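Carbohydrate deacetylase Agd3 (Neosartorya fumigata, PDB 6NWZ) probably removes acetyl groups from the exopolysaccharide galactosaminogalactan, acting as a zinc-binding carbohydrate esterase required for fungal biofilm formation. Local coordinates at residues A[116-127]-A[210-218]. Sequence-based numbering, arbitrary orientation.
Sequences MVQFDVYPGPKF and EQMAFFIGF. With ZN (zinc ion), chain J.
Glu210 O accepts a weak hydrogen bond from Met116 N where strands 116-119 and 210-214 run side by side in parallel within the CBM87 module, their axes nearly aligned. The Glu210 side chain leads away to a zinc ion, bound through OE1 and shared with the O atom of the C-terminal Leu684; Arg115 forms a salt bridge with OE2. Gln211 reaches across with CG anti to the backbone N (chi1 179°) and an extended chain, which brings its amide up to both Gln118 and Phe127. OE1 takes Gln118 NE2 at 3.0 Å, the donor lying above the carbonyl plane and the two amides nearly perpendicular (82°). Gln211 NE2 donates to Lys126 O (3.2 Å) while sitting at the edge of the Phe127 ring, and also bonds Asn204, so both ends of this buried amide are held. Met212 then continues the parallel ladder: its N binds Met116 O, and its O receives Gln118 N (2.8 Å). The Ala213 methyl packs against Phe127 CD1, and Phe214 N bonds Gln118 O. Past the strand ends the loops remain in contact. Pro123 CB sits over one face of the Phe215 ring, 3.8 Å from its centroid, in a CH-pi contact, while Ile216 O receives a weak bond from Asp120 N. Gly217 CA lies close to Asp120 OD1. Finally, the Phe218 ring meets that of Phe119 with planes at 44°, Phe218 CE1 lying 3.5 Å from Phe119 CB.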
# COMPACT_ATOMS: atom_id res chain seq x y z
N MET A 116 18.99 12.64 -15.13
CA MET A 116 18.51 13.59 -14.14
C MET A 116 17.01 13.82 -14.33
O MET A 116 16.52 13.90 -15.46
CB MET A 116 19.24 14.93 -14.24
CG MET A 116 18.65 16.03 -13.37
SD MET A 116 19.55 17.59 -13.50
CE MET A 116 21.12 17.13 -12.77
N VAL A 117 16.30 13.92 -13.21
CA VAL A 117 14.87 14.19 -13.20
C VAL A 117 14.64 15.51 -12.48
O VAL A 117 15.20 15.74 -11.40
CB VAL A 117 14.07 13.06 -12.53
CG1 VAL A 117 12.62 13.47 -12.32
CG2 VAL A 117 14.16 11.79 -13.37
N GLN A 118 13.83 16.39 -13.07
CA GLN A 118 13.45 17.65 -12.45
C GLN A 118 11.93 17.78 -12.50
O GLN A 118 11.34 17.70 -13.58
CB GLN A 118 14.11 18.84 -13.15
CG GLN A 118 15.61 18.81 -13.12
CD GLN A 118 16.20 20.20 -13.10
OE1 GLN A 118 15.74 21.07 -12.37
NE2 GLN A 118 17.22 20.42 -13.92
N PHE A 119 11.31 17.99 -11.35
CA PHE A 119 9.88 18.22 -11.28
C PHE A 119 9.60 19.48 -10.48
O PHE A 119 10.43 19.94 -9.69
CB PHE A 119 9.12 17.00 -10.69
CG PHE A 119 9.50 16.65 -9.27
CD1 PHE A 119 8.97 17.35 -8.19
CD2 PHE A 119 10.34 15.58 -9.02
CE1 PHE A 119 9.31 17.01 -6.89
CE2 PHE A 119 10.68 15.23 -7.71
CZ PHE A 119 10.16 15.95 -6.65
N ASP A 120 8.40 20.02 -10.70
CA ASP A 120 7.99 21.30 -10.12
C ASP A 120 8.87 22.44 -10.63
O ASP A 120 9.28 23.32 -9.87
CB ASP A 120 7.98 21.25 -8.59
CG ASP A 120 7.22 22.41 -7.97
OD1 ASP A 120 6.46 23.08 -8.69
OD2 ASP A 120 7.40 22.65 -6.76
N VAL A 121 9.17 22.42 -11.93
CA VAL A 121 9.99 23.44 -12.56
C VAL A 121 9.15 24.20 -13.59
O VAL A 121 8.21 23.66 -14.18
CB VAL A 121 11.26 22.85 -13.21
CG1 VAL A 121 12.15 22.20 -12.16
CG2 VAL A 121 10.90 21.86 -14.31
N TYR A 122 9.51 25.46 -13.79
CA TYR A 122 8.83 26.31 -14.76
C TYR A 122 9.44 26.10 -16.14
O TYR A 122 10.67 26.05 -16.26
CB TYR A 122 8.94 27.78 -14.33
CG TYR A 122 8.29 28.77 -15.28
CD1 TYR A 122 6.93 29.06 -15.20
CD2 TYR A 122 9.04 29.42 -16.25
CE1 TYR A 122 6.33 29.97 -16.06
CE2 TYR A 122 8.45 30.34 -17.12
CZ TYR A 122 7.10 30.61 -17.02
OH TYR A 122 6.53 31.52 -17.88
N PRO A 123 8.63 25.96 -17.19
CA PRO A 123 9.19 25.68 -18.53
C PRO A 123 10.07 26.81 -19.04
O PRO A 123 9.61 27.92 -19.29
CB PRO A 123 7.94 25.50 -19.41
CG PRO A 123 6.84 26.19 -18.67
CD PRO A 123 7.16 26.03 -17.22
N GLY A 124 11.36 26.51 -19.20
CA GLY A 124 12.31 27.47 -19.67
C GLY A 124 13.29 26.85 -20.64
O GLY A 124 13.18 25.67 -21.00
N PRO A 125 14.28 27.63 -21.09
CA PRO A 125 15.24 27.10 -22.07
C PRO A 125 16.03 25.91 -21.56
O PRO A 125 16.41 25.04 -22.35
CB PRO A 125 16.16 28.31 -22.33
CG PRO A 125 15.36 29.50 -21.93
CD PRO A 125 14.53 29.04 -20.77
N LYS A 126 16.28 25.83 -20.25
CA LYS A 126 16.99 24.69 -19.68
C LYS A 126 16.21 23.39 -19.83
O LYS A 126 16.79 22.31 -19.66
CB LYS A 126 17.30 24.94 -18.21
CG LYS A 126 18.19 26.14 -17.95
CD LYS A 126 17.95 26.70 -16.56
CE LYS A 126 16.47 27.00 -16.34
NZ LYS A 126 15.88 27.81 -17.45
N PHE A 127 14.92 23.47 -20.14
CA PHE A 127 14.09 22.28 -20.33
C PHE A 127 13.54 22.21 -21.75
O PHE A 127 12.58 21.47 -22.00
CB PHE A 127 12.96 22.26 -19.31
CG PHE A 127 13.43 22.42 -17.89
CD1 PHE A 127 14.23 21.45 -17.30
CD2 PHE A 127 13.09 23.54 -17.16
CE1 PHE A 127 14.67 21.60 -16.00
CE2 PHE A 127 13.52 23.70 -15.86
CZ PHE A 127 14.31 22.73 -15.28
N GLU A 210 20.90 13.54 -20.66
CA GLU A 210 19.50 13.14 -20.69
C GLU A 210 18.80 13.63 -19.43
O GLU A 210 19.32 13.48 -18.32
CB GLU A 210 19.36 11.63 -20.81
CG GLU A 210 20.21 11.01 -21.90
CD GLU A 210 19.88 9.56 -22.13
OE1 GLU A 210 19.40 9.24 -23.24
OE2 GLU A 210 20.09 8.74 -21.21
N GLN A 211 17.61 14.21 -19.62
CA GLN A 211 16.90 14.86 -18.53
C GLN A 211 15.40 14.66 -18.74
O GLN A 211 14.92 14.69 -19.88
CB GLN A 211 17.23 16.36 -18.48
CG GLN A 211 16.52 17.15 -17.40
CD GLN A 211 16.93 18.61 -17.39
OE1 GLN A 211 17.69 19.05 -16.53
NE2 GLN A 211 16.43 19.37 -18.36
N MET A 212 14.68 14.44 -17.64
CA MET A 212 13.22 14.37 -17.66
C MET A 212 12.69 15.49 -16.78
O MET A 212 13.05 15.58 -15.60
CB MET A 212 12.73 12.99 -17.18
CG MET A 212 11.22 12.90 -17.02
SD MET A 212 10.59 11.26 -16.60
CE MET A 212 10.83 10.37 -18.14
N ALA A 213 11.83 16.34 -17.35
CA ALA A 213 11.35 17.54 -16.69
C ALA A 213 9.83 17.52 -16.61
O ALA A 213 9.15 17.30 -17.62
CB ALA A 213 11.81 18.80 -17.42
N PHE A 214 9.30 17.77 -15.41
CA PHE A 214 7.86 17.81 -15.16
C PHE A 214 7.46 19.25 -14.85
O PHE A 214 7.92 19.83 -13.87
CB PHE A 214 7.48 16.89 -14.00
CG PHE A 214 7.41 15.43 -14.38
CD1 PHE A 214 8.55 14.64 -14.36
CD2 PHE A 214 6.20 14.85 -14.73
CE1 PHE A 214 8.48 13.30 -14.69
CE2 PHE A 214 6.13 13.51 -15.07
CZ PHE A 214 7.27 12.73 -15.05
N PHE A 215 6.58 19.81 -15.69
CA PHE A 215 6.06 21.17 -15.50
C PHE A 215 4.86 21.20 -14.57
O PHE A 215 3.89 21.93 -14.81
CB PHE A 215 5.71 21.77 -16.86
CG PHE A 215 6.85 21.75 -17.84
CD1 PHE A 215 8.12 22.13 -17.45
CD2 PHE A 215 6.64 21.34 -19.15
CE1 PHE A 215 9.18 22.11 -18.36
CE2 PHE A 215 7.69 21.32 -20.06
CZ PHE A 215 8.96 21.71 -19.66
N ILE A 216 4.89 20.41 -13.49
CA ILE A 216 3.80 20.34 -12.53
C ILE A 216 4.40 20.03 -11.17
O ILE A 216 5.43 19.37 -11.07
CB ILE A 216 2.74 19.29 -12.95
CG1 ILE A 216 1.58 19.25 -11.95
CG2 ILE A 216 3.37 17.91 -13.11
CD1 ILE A 216 0.46 18.33 -12.37
N GLY A 217 3.76 20.54 -10.12
CA GLY A 217 4.21 20.25 -8.77
C GLY A 217 3.88 18.83 -8.35
O GLY A 217 2.96 18.19 -8.87
N PHE A 218 4.66 18.32 -7.39
CA PHE A 218 4.45 17.00 -6.82
C PHE A 218 4.08 17.11 -5.34
O PHE A 218 4.55 18.00 -4.63
CB PHE A 218 5.70 16.14 -6.98
CG PHE A 218 5.77 15.42 -8.29
CD1 PHE A 218 5.95 16.11 -9.48
CD2 PHE A 218 5.66 14.04 -8.34
CE1 PHE A 218 6.01 15.44 -10.69
CE2 PHE A 218 5.72 13.36 -9.54
CZ PHE A 218 5.90 14.06 -10.72
ZN ZN J . 20.56 7.26 -23.90